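Local coordinates for protein putative glycosyl hydrolase (Bacteroides thetaiotaomicron VPI-5482, PDB 3K11) that probably hydrolyses glycosidic bonds as a family 88 type glycoside hydrolase, although its own substrate has not been established, at residues T87-I92 / M154-L159; Y106-F111 / L159-L164; G148-A153 / Q171-F176; I92-T97 / K101-Y106; G207-A212 / A275-D280. All blocks are in the same frame, centred on the assembly; numbering follows the deposited sequence.

Contact 1: T87-I92 / M154-L159; sequences TYSALI and MIKLRL. With EDO (1,2-ethanediol), chain P.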
# COMPACT_ATOMS: atom_id res chain seq x y z
N THR A 87 -2.41 20.30 -26.24
CA THR A 87 -3.16 19.81 -27.41
C THR A 87 -2.43 20.13 -28.69
O THR A 87 -2.35 19.29 -29.62
CB THR A 87 -4.57 20.40 -27.42
OG1 THR A 87 -5.27 19.96 -26.25
CG2 THR A 87 -5.35 19.99 -28.71
N TYR A 88 -1.90 21.35 -28.79
CA TYR A 88 -1.18 21.72 -30.01
C TYR A 88 0.06 20.84 -30.24
O TYR A 88 0.31 20.40 -31.36
CB TYR A 88 -0.76 23.19 -29.97
CG TYR A 88 -1.91 24.16 -29.96
CD1 TYR A 88 -2.91 24.11 -30.93
CD2 TYR A 88 -1.98 25.16 -28.99
CE1 TYR A 88 -3.97 25.01 -30.90
CE2 TYR A 88 -3.05 26.05 -28.96
CZ TYR A 88 -4.02 25.99 -29.92
OH TYR A 88 -5.09 26.88 -29.89
N SER A 89 0.85 20.61 -29.19
CA SER A 89 2.02 19.71 -29.29
C SER A 89 1.60 18.30 -29.66
O SER A 89 2.25 17.65 -30.49
CB SER A 89 2.87 19.70 -27.99
OG SER A 89 3.80 20.80 -27.95
N ALA A 90 0.51 17.82 -29.06
CA ALA A 90 -0.04 16.50 -29.39
C ALA A 90 -0.37 16.33 -30.86
O ALA A 90 -0.05 15.30 -31.50
CB ALA A 90 -1.28 16.24 -28.55
N LEU A 91 -1.04 17.34 -31.41
CA LEU A 91 -1.47 17.29 -32.82
C LEU A 91 -0.32 17.42 -33.81
O LEU A 91 -0.35 16.80 -34.89
CB LEU A 91 -2.53 18.37 -33.06
CG LEU A 91 -3.89 18.05 -32.41
CD1 LEU A 91 -4.82 19.30 -32.44
CD2 LEU A 91 -4.56 16.77 -33.01
N ILE A 92 0.70 18.21 -33.45
CA ILE A 92 1.93 18.24 -34.24
C ILE A 92 2.51 16.83 -34.30
O ILE A 92 2.89 16.32 -35.36
CB ILE A 92 2.93 19.25 -33.67
CG1 ILE A 92 2.44 20.68 -33.83
CG2 ILE A 92 4.35 19.10 -34.33
CD1 ILE A 92 3.17 21.68 -32.91
N MSE A 154 4.31 26.53 -30.48
CA MSE A 154 4.52 27.51 -31.55
C MSE A 154 5.94 27.43 -32.09
O MSE A 154 6.13 27.50 -33.28
CB MSE A 154 4.25 28.92 -31.04
CG MSE A 154 2.77 29.19 -30.86
SE MSE A 154 2.50 31.03 -30.23
CE MSE A 154 0.57 31.01 -30.29
N ILE A 155 6.93 27.28 -31.20
CA ILE A 155 8.32 27.05 -31.65
C ILE A 155 8.42 25.76 -32.50
O ILE A 155 8.94 25.79 -33.61
CB ILE A 155 9.26 26.96 -30.46
CG1 ILE A 155 9.40 28.34 -29.78
CG2 ILE A 155 10.65 26.49 -30.90
CD1 ILE A 155 9.92 28.22 -28.26
N LYS A 156 7.84 24.67 -32.01
CA LYS A 156 7.88 23.42 -32.73
C LYS A 156 7.34 23.53 -34.14
O LYS A 156 7.97 23.07 -35.10
CB LYS A 156 7.11 22.35 -31.99
CG LYS A 156 7.79 21.83 -30.73
CD LYS A 156 6.81 20.99 -29.96
CE LYS A 156 7.42 20.26 -28.78
NZ LYS A 156 6.40 19.46 -28.02
N LEU A 157 6.19 24.18 -34.29
CA LEU A 157 5.61 24.28 -35.63
C LEU A 157 6.34 25.30 -36.50
O LEU A 157 6.56 25.06 -37.69
CB LEU A 157 4.11 24.57 -35.58
CG LEU A 157 3.35 24.41 -36.92
CD1 LEU A 157 3.55 23.01 -37.49
CD2 LEU A 157 1.86 24.66 -36.70
N ARG A 158 6.75 26.42 -35.92
CA ARG A 158 7.44 27.39 -36.72
C ARG A 158 8.76 26.85 -37.26
O ARG A 158 9.17 27.19 -38.38
CB ARG A 158 7.67 28.69 -35.97
CG ARG A 158 8.33 29.74 -36.85
CD ARG A 158 8.09 31.14 -36.33
NE ARG A 158 9.14 31.98 -36.87
CZ ARG A 158 9.19 32.38 -38.13
NH1 ARG A 158 8.20 32.13 -38.97
NH2 ARG A 158 10.24 33.09 -38.54
N LEU A 159 9.44 26.02 -36.49
CA LEU A 159 10.67 25.41 -36.98
C LEU A 159 10.40 24.44 -38.13
O LEU A 159 11.30 24.15 -38.90
CB LEU A 159 11.44 24.74 -35.86
CG LEU A 159 12.10 25.72 -34.88
CD1 LEU A 159 12.60 24.97 -33.63
CD2 LEU A 159 13.23 26.55 -35.50
C1 EDO P . 10.62 25.44 -43.35
O1 EDO P . 9.82 26.60 -43.45
C2 EDO P . 11.55 25.65 -42.17
O2 EDO P . 11.84 24.33 -41.71

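Contact 2: Y106-F111 / L159-L164; sequences YVQNRF and LKDESL. With EDO (1,2-ethanediol), chain P.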
# COMPACT_ATOMS: atom_id res chain seq x y z
N TYR A 106 -5.14 22.02 -38.26
CA TYR A 106 -5.80 22.59 -37.09
C TYR A 106 -4.89 23.55 -36.34
O TYR A 106 -5.30 24.62 -35.94
CB TYR A 106 -6.23 21.45 -36.15
CG TYR A 106 -6.83 21.90 -34.85
CD1 TYR A 106 -6.02 22.12 -33.73
CD2 TYR A 106 -8.20 22.06 -34.70
CE1 TYR A 106 -6.56 22.51 -32.52
CE2 TYR A 106 -8.75 22.46 -33.47
CZ TYR A 106 -7.90 22.69 -32.39
OH TYR A 106 -8.38 23.08 -31.18
N VAL A 107 -3.66 23.12 -36.10
CA VAL A 107 -2.72 23.92 -35.33
C VAL A 107 -2.33 25.14 -36.14
O VAL A 107 -2.28 26.25 -35.63
CB VAL A 107 -1.47 23.10 -34.93
CG1 VAL A 107 -0.59 23.94 -34.02
CG2 VAL A 107 -1.90 21.77 -34.16
N GLN A 108 -2.04 24.93 -37.42
CA GLN A 108 -1.77 26.05 -38.32
C GLN A 108 -2.89 27.10 -38.24
O GLN A 108 -2.64 28.29 -38.07
CB GLN A 108 -1.66 25.54 -39.76
CG GLN A 108 -0.36 24.78 -40.09
CD GLN A 108 0.81 25.69 -40.38
OE1 GLN A 108 0.64 26.90 -40.46
NE2 GLN A 108 1.99 25.12 -40.56
N ASN A 109 -4.12 26.64 -38.35
CA ASN A 109 -5.25 27.53 -38.38
C ASN A 109 -5.38 28.33 -37.09
O ASN A 109 -5.54 29.55 -37.14
CB ASN A 109 -6.51 26.74 -38.65
CG ASN A 109 -7.74 27.58 -38.59
OD1 ASN A 109 -8.41 27.64 -37.55
ND2 ASN A 109 -8.05 28.27 -39.68
N ARG A 110 -5.30 27.65 -35.95
CA ARG A 110 -5.43 28.35 -34.66
C ARG A 110 -4.28 29.32 -34.40
O ARG A 110 -4.50 30.44 -33.93
CB ARG A 110 -5.58 27.36 -33.50
CG ARG A 110 -6.80 26.42 -33.60
CD ARG A 110 -8.05 27.14 -33.96
NE ARG A 110 -9.25 26.30 -33.82
CZ ARG A 110 -9.69 25.42 -34.71
NH1 ARG A 110 -8.99 25.15 -35.81
NH2 ARG A 110 -10.82 24.79 -34.50
N PHE A 111 -3.06 28.89 -34.69
CA PHE A 111 -1.90 29.77 -34.51
C PHE A 111 -1.92 30.97 -35.43
O PHE A 111 -1.59 32.08 -35.02
CB PHE A 111 -0.57 29.00 -34.68
CG PHE A 111 -0.22 28.06 -33.56
CD1 PHE A 111 -0.90 28.07 -32.35
CD2 PHE A 111 0.89 27.24 -33.69
CE1 PHE A 111 -0.52 27.26 -31.34
CE2 PHE A 111 1.27 26.41 -32.64
CZ PHE A 111 0.55 26.40 -31.51
N LEU A 159 9.44 26.02 -36.49
CA LEU A 159 10.67 25.41 -36.98
C LEU A 159 10.40 24.44 -38.13
O LEU A 159 11.30 24.15 -38.90
CB LEU A 159 11.44 24.74 -35.86
CG LEU A 159 12.10 25.72 -34.88
CD1 LEU A 159 12.60 24.97 -33.63
CD2 LEU A 159 13.23 26.55 -35.50
N LYS A 160 9.16 23.97 -38.27
CA LYS A 160 8.76 23.14 -39.41
C LYS A 160 8.20 23.96 -40.56
O LYS A 160 8.12 23.45 -41.68
CB LYS A 160 7.74 22.10 -38.97
CG LYS A 160 8.25 21.09 -37.97
CD LYS A 160 7.12 20.17 -37.52
CE LYS A 160 7.63 18.96 -36.69
NZ LYS A 160 6.76 17.71 -36.77
N ASP A 161 7.85 25.22 -40.31
CA ASP A 161 7.22 26.09 -41.29
C ASP A 161 7.53 27.57 -41.04
O ASP A 161 6.84 28.26 -40.31
CB ASP A 161 5.71 25.89 -41.23
CG ASP A 161 4.96 26.73 -42.24
OD1 ASP A 161 5.61 27.42 -43.06
OD2 ASP A 161 3.72 26.69 -42.20
N GLU A 162 8.54 28.06 -41.74
CA GLU A 162 9.00 29.42 -41.63
C GLU A 162 7.91 30.42 -42.00
O GLU A 162 8.03 31.58 -41.68
CB GLU A 162 10.23 29.64 -42.55
N SER A 163 6.85 30.00 -42.70
CA SER A 163 5.78 30.93 -43.04
C SER A 163 4.81 31.18 -41.87
O SER A 163 3.96 32.03 -41.97
CB SER A 163 4.99 30.44 -44.23
OG SER A 163 4.09 29.41 -43.90
N LEU A 164 4.93 30.43 -40.79
CA LEU A 164 4.01 30.55 -39.64
C LEU A 164 4.36 31.83 -38.87
O LEU A 164 5.44 31.91 -38.26
CB LEU A 164 4.16 29.32 -38.74
CG LEU A 164 3.18 29.27 -37.58
CD1 LEU A 164 1.73 29.11 -38.07
CD2 LEU A 164 3.56 28.15 -36.56
C1 EDO P . 10.62 25.44 -43.35
O1 EDO P . 9.82 26.60 -43.45
C2 EDO P . 11.55 25.65 -42.17
O2 EDO P . 11.84 24.33 -41.71

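Contact 3: G148-A153 / Q171-F176; sequences GAVCTA and QNYFDF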
# COMPACT_ATOMS: atom_id res chain seq x y z
N GLY A 148 4.14 28.94 -21.25
CA GLY A 148 5.11 27.92 -21.66
C GLY A 148 4.70 26.85 -22.66
O GLY A 148 5.33 26.69 -23.72
N ALA A 149 3.62 26.15 -22.33
CA ALA A 149 3.13 25.04 -23.16
C ALA A 149 2.76 25.53 -24.54
O ALA A 149 3.02 24.85 -25.52
CB ALA A 149 1.95 24.37 -22.49
N VAL A 150 2.12 26.70 -24.61
CA VAL A 150 1.72 27.29 -25.91
C VAL A 150 2.93 27.75 -26.71
O VAL A 150 3.06 27.43 -27.88
CB VAL A 150 0.70 28.43 -25.74
CG1 VAL A 150 0.42 29.12 -27.09
CG2 VAL A 150 -0.61 27.88 -25.14
N CYS A 151 3.83 28.48 -26.06
CA CYS A 151 5.08 28.92 -26.67
C CYS A 151 5.85 27.72 -27.24
O CYS A 151 6.34 27.76 -28.37
CB CYS A 151 5.94 29.63 -25.63
SG CYS A 151 7.34 30.50 -26.41
N THR A 152 5.93 26.63 -26.47
CA THR A 152 6.63 25.43 -26.89
C THR A 152 6.08 24.92 -28.21
O THR A 152 6.85 24.62 -29.14
CB THR A 152 6.54 24.36 -25.80
OG1 THR A 152 7.20 24.86 -24.62
CG2 THR A 152 7.20 23.02 -26.21
N ALA A 153 4.77 24.75 -28.28
CA ALA A 153 4.13 24.28 -29.53
C ALA A 153 4.34 25.21 -30.72
O ALA A 153 4.53 24.74 -31.86
CB ALA A 153 2.65 24.05 -29.30
N GLN A 171 8.29 35.53 -29.02
CA GLN A 171 9.21 36.44 -28.30
C GLN A 171 8.57 37.01 -27.05
O GLN A 171 9.23 37.13 -25.99
CB GLN A 171 9.70 37.58 -29.20
CG GLN A 171 10.51 37.12 -30.45
CD GLN A 171 11.77 36.40 -30.13
OE1 GLN A 171 12.35 36.58 -29.06
NE2 GLN A 171 12.21 35.52 -31.04
N ASN A 172 7.28 37.34 -27.13
CA ASN A 172 6.57 37.90 -25.97
C ASN A 172 6.47 36.88 -24.84
O ASN A 172 6.70 37.16 -23.69
CB ASN A 172 5.17 38.34 -26.40
CG ASN A 172 4.43 39.09 -25.32
OD1 ASN A 172 4.95 40.07 -24.79
ND2 ASN A 172 3.21 38.67 -25.01
N TYR A 173 6.04 35.68 -25.19
CA TYR A 173 5.92 34.62 -24.22
C TYR A 173 7.27 34.31 -23.58
O TYR A 173 7.40 34.21 -22.35
CB TYR A 173 5.42 33.37 -24.91
CG TYR A 173 3.91 33.25 -25.13
CD1 TYR A 173 3.00 33.63 -24.16
CD2 TYR A 173 3.43 32.62 -26.26
CE1 TYR A 173 1.62 33.44 -24.36
CE2 TYR A 173 2.09 32.44 -26.48
CZ TYR A 173 1.18 32.85 -25.53
OH TYR A 173 -0.17 32.59 -25.74
N PHE A 174 8.28 34.17 -24.41
CA PHE A 174 9.59 33.76 -23.89
C PHE A 174 10.27 34.87 -23.10
O PHE A 174 10.95 34.61 -22.12
CB PHE A 174 10.54 33.29 -24.98
CG PHE A 174 11.64 32.43 -24.44
CD1 PHE A 174 11.37 31.16 -24.01
CD2 PHE A 174 12.90 32.95 -24.23
CE1 PHE A 174 12.35 30.39 -23.45
CE2 PHE A 174 13.90 32.18 -23.71
CZ PHE A 174 13.63 30.89 -23.31
N ASP A 175 10.08 36.11 -23.49
CA ASP A 175 10.60 37.20 -22.69
C ASP A 175 10.03 37.10 -21.28
O ASP A 175 10.75 37.25 -20.27
CB ASP A 175 10.21 38.54 -23.27
CG ASP A 175 10.70 39.74 -22.43
OD1 ASP A 175 11.85 39.76 -22.00
OD2 ASP A 175 9.93 40.66 -22.22
N PHE A 176 8.72 36.84 -21.17
CA PHE A 176 8.14 36.62 -19.83
C PHE A 176 8.81 35.45 -19.08
O PHE A 176 9.20 35.57 -17.92
CB PHE A 176 6.62 36.39 -19.83
CG PHE A 176 6.13 36.00 -18.48
CD1 PHE A 176 5.89 36.96 -17.52
CD2 PHE A 176 6.02 34.68 -18.14
CE1 PHE A 176 5.53 36.58 -16.25
CE2 PHE A 176 5.69 34.31 -16.84
CZ PHE A 176 5.48 35.27 -15.92

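Contact 4: I92-T97 / K101-Y106; sequences IAAAET and KRYTDY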
# COMPACT_ATOMS: atom_id res chain seq x y z
N ILE A 92 0.70 18.21 -33.45
CA ILE A 92 1.93 18.24 -34.24
C ILE A 92 2.51 16.83 -34.30
O ILE A 92 2.89 16.32 -35.36
CB ILE A 92 2.93 19.25 -33.67
CG1 ILE A 92 2.44 20.68 -33.83
CG2 ILE A 92 4.35 19.10 -34.33
CD1 ILE A 92 3.17 21.68 -32.91
N ALA A 93 2.55 16.17 -33.16
CA ALA A 93 3.08 14.82 -33.11
C ALA A 93 2.20 13.84 -33.86
O ALA A 93 2.71 12.98 -34.59
CB ALA A 93 3.27 14.35 -31.65
N ALA A 94 0.88 13.96 -33.70
CA ALA A 94 -0.05 13.06 -34.36
C ALA A 94 0.06 13.17 -35.89
O ALA A 94 -0.03 12.15 -36.61
CB ALA A 94 -1.47 13.28 -33.90
N ALA A 95 0.28 14.39 -36.41
CA ALA A 95 0.41 14.54 -37.86
C ALA A 95 1.60 13.72 -38.32
O ALA A 95 1.56 13.15 -39.39
CB ALA A 95 0.61 16.02 -38.27
N GLU A 96 2.65 13.66 -37.51
CA GLU A 96 3.86 12.95 -37.89
C GLU A 96 3.71 11.45 -37.83
O GLU A 96 4.18 10.76 -38.73
CB GLU A 96 5.03 13.37 -37.03
CG GLU A 96 6.37 12.89 -37.61
CD GLU A 96 7.51 13.05 -36.64
OE1 GLU A 96 7.52 14.07 -35.90
OE2 GLU A 96 8.40 12.15 -36.63
N THR A 97 3.10 10.91 -36.78
CA THR A 97 3.01 9.45 -36.68
C THR A 97 1.93 8.82 -37.55
O THR A 97 1.98 7.61 -37.83
CB THR A 97 2.79 9.01 -35.26
OG1 THR A 97 1.46 9.37 -34.81
CG2 THR A 97 3.83 9.62 -34.33
N LYS A 101 -2.67 15.12 -42.22
CA LYS A 101 -2.37 16.55 -42.20
C LYS A 101 -3.46 17.40 -41.59
O LYS A 101 -3.25 18.59 -41.34
CB LYS A 101 -2.12 17.04 -43.63
CG LYS A 101 -0.90 16.38 -44.29
N ARG A 102 -4.64 16.83 -41.40
CA ARG A 102 -5.73 17.57 -40.74
C ARG A 102 -5.28 18.03 -39.35
O ARG A 102 -5.68 19.10 -38.88
CB ARG A 102 -6.99 16.73 -40.58
CG ARG A 102 -7.70 16.33 -41.90
CD ARG A 102 -8.99 15.57 -41.55
NE ARG A 102 -8.67 14.47 -40.64
CZ ARG A 102 -9.42 14.05 -39.61
NH1 ARG A 102 -10.58 14.59 -39.30
NH2 ARG A 102 -8.97 13.06 -38.86
N TYR A 103 -4.48 17.20 -38.69
CA TYR A 103 -4.03 17.52 -37.34
C TYR A 103 -3.16 18.78 -37.32
O TYR A 103 -3.38 19.67 -36.50
CB TYR A 103 -3.29 16.34 -36.72
CG TYR A 103 -4.07 15.05 -36.58
CD1 TYR A 103 -5.41 15.05 -36.23
CD2 TYR A 103 -3.45 13.84 -36.73
CE1 TYR A 103 -6.10 13.87 -36.08
CE2 TYR A 103 -4.14 12.64 -36.54
CZ TYR A 103 -5.45 12.66 -36.20
OH TYR A 103 -6.14 11.49 -36.03
N THR A 104 -2.21 18.88 -38.25
CA THR A 104 -1.40 20.08 -38.30
C THR A 104 -2.17 21.25 -38.93
O THR A 104 -1.92 22.41 -38.56
CB THR A 104 -0.04 19.88 -38.96
OG1 THR A 104 -0.18 18.97 -40.04
CG2 THR A 104 0.99 19.35 -37.93
N ASP A 105 -3.11 20.98 -39.83
CA ASP A 105 -3.96 22.06 -40.37
C ASP A 105 -4.68 22.78 -39.24
O ASP A 105 -4.84 24.01 -39.26
CB ASP A 105 -5.03 21.52 -41.30
CG ASP A 105 -4.49 21.04 -42.66
OD1 ASP A 105 -3.29 21.27 -42.95
OD2 ASP A 105 -5.29 20.41 -43.39
N TYR A 106 -5.14 22.02 -38.26
CA TYR A 106 -5.80 22.59 -37.09
C TYR A 106 -4.89 23.55 -36.34
O TYR A 106 -5.30 24.62 -35.94
CB TYR A 106 -6.23 21.45 -36.15
CG TYR A 106 -6.83 21.90 -34.85
CD1 TYR A 106 -6.02 22.12 -33.73
CD2 TYR A 106 -8.20 22.06 -34.70
CE1 TYR A 106 -6.56 22.51 -32.52
CE2 TYR A 106 -8.75 22.46 -33.47
CZ TYR A 106 -7.90 22.69 -32.39
OH TYR A 106 -8.38 23.08 -31.18

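Contact 5: G207-A212 / A275-D280; sequences GIPAVA and ACELLD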
# COMPACT_ATOMS: atom_id res chain seq x y z
N GLY A 207 7.64 25.42 -17.67
CA GLY A 207 8.85 26.18 -18.03
C GLY A 207 9.94 25.52 -18.85
O GLY A 207 10.50 26.14 -19.75
N ILE A 208 10.23 24.24 -18.61
CA ILE A 208 11.46 23.64 -19.19
C ILE A 208 11.37 23.37 -20.69
O ILE A 208 12.27 23.76 -21.41
CB ILE A 208 11.95 22.43 -18.38
CG1 ILE A 208 12.24 22.91 -16.95
CG2 ILE A 208 13.15 21.74 -19.05
CD1 ILE A 208 12.54 21.73 -15.95
N PRO A 209 10.24 22.79 -21.18
CA PRO A 209 10.15 22.57 -22.64
C PRO A 209 10.32 23.82 -23.49
O PRO A 209 10.96 23.76 -24.56
CB PRO A 209 8.77 21.93 -22.81
CG PRO A 209 8.55 21.20 -21.49
CD PRO A 209 9.05 22.25 -20.51
N ALA A 210 9.79 24.95 -23.04
CA ALA A 210 9.93 26.21 -23.77
C ALA A 210 11.40 26.60 -23.89
O ALA A 210 11.85 27.07 -24.95
CB ALA A 210 9.15 27.32 -23.05
N VAL A 211 12.12 26.48 -22.77
CA VAL A 211 13.55 26.81 -22.75
C VAL A 211 14.29 25.84 -23.67
O VAL A 211 15.10 26.27 -24.48
CB VAL A 211 14.12 26.83 -21.31
CG1 VAL A 211 15.64 27.15 -21.34
CG2 VAL A 211 13.35 27.86 -20.43
N ALA A 212 14.03 24.53 -23.57
CA ALA A 212 14.63 23.54 -24.46
C ALA A 212 14.36 23.85 -25.95
O ALA A 212 15.27 23.81 -26.79
CB ALA A 212 14.17 22.09 -24.07
N ALA A 275 10.77 15.41 -18.87
CA ALA A 275 11.96 14.61 -19.21
C ALA A 275 11.93 14.20 -20.68
O ALA A 275 12.95 14.28 -21.36
CB ALA A 275 12.04 13.40 -18.29
N CYS A 276 10.78 13.76 -21.20
CA CYS A 276 10.66 13.44 -22.63
C CYS A 276 10.91 14.64 -23.52
O CYS A 276 11.64 14.53 -24.48
CB CYS A 276 9.27 12.85 -22.95
SG CYS A 276 8.97 11.22 -22.22
N GLU A 277 10.31 15.79 -23.20
CA GLU A 277 10.52 16.98 -24.01
C GLU A 277 11.98 17.42 -24.04
O GLU A 277 12.51 17.85 -25.09
CB GLU A 277 9.65 18.11 -23.51
CG GLU A 277 8.14 17.90 -23.72
CD GLU A 277 7.69 18.11 -25.13
OE1 GLU A 277 7.70 17.14 -25.89
OE2 GLU A 277 7.23 19.23 -25.44
N LEU A 278 12.64 17.35 -22.89
CA LEU A 278 14.06 17.71 -22.76
C LEU A 278 14.96 16.72 -23.45
O LEU A 278 15.85 17.10 -24.20
CB LEU A 278 14.42 17.86 -21.27
CG LEU A 278 15.84 18.28 -20.92
CD1 LEU A 278 16.21 19.55 -21.64
CD2 LEU A 278 16.01 18.42 -19.38
N LEU A 279 14.71 15.43 -23.23
CA LEU A 279 15.49 14.40 -23.91
C LEU A 279 15.30 14.36 -25.45
O LEU A 279 16.18 13.89 -26.20
CB LEU A 279 15.28 13.05 -23.22
CG LEU A 279 15.87 12.89 -21.84
CD1 LEU A 279 15.27 11.69 -21.20
CD2 LEU A 279 17.42 12.83 -21.85
N ASP A 280 14.16 14.87 -25.93
CA ASP A 280 13.97 15.05 -27.37
C ASP A 280 14.92 16.09 -27.93
O ASP A 280 15.23 16.07 -29.11
CB ASP A 280 12.54 15.51 -27.66
CG ASP A 280 11.51 14.38 -27.59
OD1 ASP A 280 11.88 13.17 -27.60
OD2 ASP A 280 10.28 14.72 -27.58

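Contact 1: T87-I92 / M154-L159
Lys156 NZ is gripped from two helices: it donates a hydrogen bond of 2.9 Å to Ser89 OG and forms a salt bridge with Glu277. The two helices that meet here, 82-98 and 148-160, run roughly parallel, with an angle of 32° between the short segments, as expected of neighbouring inner helices in the (alpha/alpha)6 toroid of six-hairpin glycosidases. Their axes approach to 10.0 Å, a wide spacing that longer side chains have to span. Lys156 does so with its chain extended beyond CG; Lys156 CD passes Ser89 OG at 3.6 Å before the ammonium group arrives. On the other side, the hydroxyl of Ser89 stands beside its backbone N (chi1 -83°), which turns OG to the approaching lysine. With an alanine here, the buried carboxylate of Glu277 would probably lose its ionic partner and Ser89 OG its donor. Beside this polar pair lies an apolar patch, formed as Ile92 points toward helix 148-160, lying aslant to Lys156 and Leu157. Its CD1 alone does the touching: Ile92 CD1 is 4.1 Å from Lys156 CB and 4.0 Å from Leu157 CB.

Contact 2: Y106-F111 / L159-L164
Gln108 reaches from helix 101-128 to Asp161 and Leu164, in the turn that follows helix 148-160. From CB its chain sets off beside the backbone N and then bends at chi2 (-81°), bringing the amide round to the turn. There Gln108 CD comes within 3.6 Å of Asp161 OD2. The oxygen and nitrogen of the amide then find different partners. Gln108 OE1 rests on Leu164 CD1 at 3.4 Å while also accepting a hydrogen bond from Arg112; Gln108 NE2 donates to Asp161 OD2 over 2.9 Å, a clearly bent bond with an N-H...O angle of 144°. It uses the anti lone pair of that oxygen, and the planes of amide and carboxylate stand 46° apart. The other oxygen, Asp161 OD1, is busy within its own turn: Ser163 N (2.9 Å) donates to it from above the carboxylate plane, forming an Asx turn, and Ser163 OG (2.6 Å) meets it on the syn side. A type I turn from Asp161 to Leu164 thus presents Leu164 to the helix, where Leu164 CD2 packs at the edge of the Phe111 ring, 4.0 Å from Phe111 CD2. Ser163 holds OD1, and Gln108 and a salt bridge from Arg112 hold OD2; this probably restrains rotation of the carboxylate, and the arginine probably favours its charged form.

Contact 3: G148-A153 / Q171-F176
Two first torsions settle how Cys151 and Tyr173 meet: the thiol lies opposite its own backbone N (chi1 -168°), whereas the tyrosine ring leaves beside the backbone N (chi1 -83°), so that sulfur and ring are directed into the same interface. Cys151 SG packs on Tyr173 CB at 3.8 Å, and Cys151 CB approaches the same methylene as well as the near corner of the ring, CD2. The sulfur extends further, with Cys151 SG coming within 4.5 Å of Phe174 CB. Farther along the ring, Val150 CG1 slants against the phenol end, 3.8 Å from both Tyr173 CE2 and Tyr173 OH. The residues are all buried and the contacts mostly apolar, between helix 148-160 and helix 167-180, whose short segments run at 134° to one another with axes 9.6 Å apart. In the six-hairpin toroid such a pairing joins the inner ring of helices to the outer one. On another face of helix 148-160, Thr152 contacts helix 202-217. Its hydroxyl folds back on the preceding turn: Thr152 OG1 donates to Gly148 O over 2.8 Å, from above the carbonyl plane, and Gly148 O accepts from Thr152 N as well.

Contact 4: I92-T97 / K101-Y106
Ala95 and Thr104 make the tightest part of this contact, with Ala95 CB only 3.4 Å from Thr104 CG2, closer than carbon atoms usually pack. The small side chains Ala94 and Ala95 let helices 82-98 and 101-128 come together: the axes of the short segments approach to 7.5 Å and run almost antiparallel (157°), a helical hairpin closed by a very short link. Ala94 takes the ring of Tyr103, and Ala94 CB lies obliquely against it, 3.5 Å from Tyr103 CD2. Ala95 N comes up at the ring edge, 3.8 Å from Tyr103 CD2. The ring stands beside the backbone N of its residue (chi1 -60°), which sets it against Ala94; its far end reaches helix 29-45, where the hydroxyl bonds to Asp37 and the ring meets Phe40 edge-to-face. A serine in place of Tyr103 would probably open a gap over Ala94 and leave Asp37 without the phenol donor. The packing is looser toward Ile92, where the contact is through its backbone, Ile92 CA lying 4.0 Å from Thr104 CG2. Tightness does not follow burial here: the close Ala95 and Thr104 pair lies nearer solvent, each residue partly exposed, whereas Ala94, Tyr103 and Ile92 are buried. With no polar bond between the two segments, the close approach of the hairpin rests on fit.

Contact 5: G207-A212 / A275-D280
Pro209 and Glu277 carry the first kind of contact here, ring methylenes against the aliphatic part of an acid. Pro209 CG lies 3.9 Å from Glu277 CB and 4.0 Å from Glu277 CG, and the two side chains cross at about a right angle. The glutamate chain starts beside its backbone N and bends at chi2 (-76°), so that its hydrocarbon portion covers the proline while the carboxylate turns on past it to Lys156, with Glu277 OE2 still 4.1 Å from Pro209 CB. Plain apolar contacts form the second kind, and Leu278 makes them with both of its methyls: Leu278 CD1 meets Ala212 CB at 4.1 Å, and Leu278 CD2 meets Ile208 CG2 at 4.4 Å. With CG opposite the backbone N (chi1 -178°), the fork lies alongside helix 202-217 and each methyl touches one residue of it. Helices 202-217 and 265-281 are nearly parallel, 10° apart over the short segments with axes 9.0 Å from each other, the relation of adjacent inner helices in the six-hairpin (alpha/alpha)6 toroid. A third feature belongs to the backbone. Pro209 has no amide hydrogen to give, and the N of Ala210 is not bonded to the turn before either, so helix 202-217 is kinked at this point. Beyond Leu278, Ala229 and Phe233 of helix 222-240 pack against the apolar side.

Contacts 1, 2 and 3 cluster round helix 148-160, and contact 4 lies close to contacts 1 and 2 but about 21 Å from contact 3, centre to centre. Contact 4 joins helices 82-98 and 101-128, which also supply contacts 1 and 2. Contacts 1 and 2 lie 8 Å apart between centres, and 1 and 4 lie 9 Å apart. Along the chain contact 4 closes first, and contacts 1, 2 and 3 interleave; contact 5, between helices 202-217 and 265-281, comes last, its centre about 13 Å from those of contacts 1 and 3. The salt bridge Lys156 to Glu277 ties contact 1 to contact 5. The set thus links inner helices with one another and with outer neighbours, as in an (alpha/alpha)6 barrel.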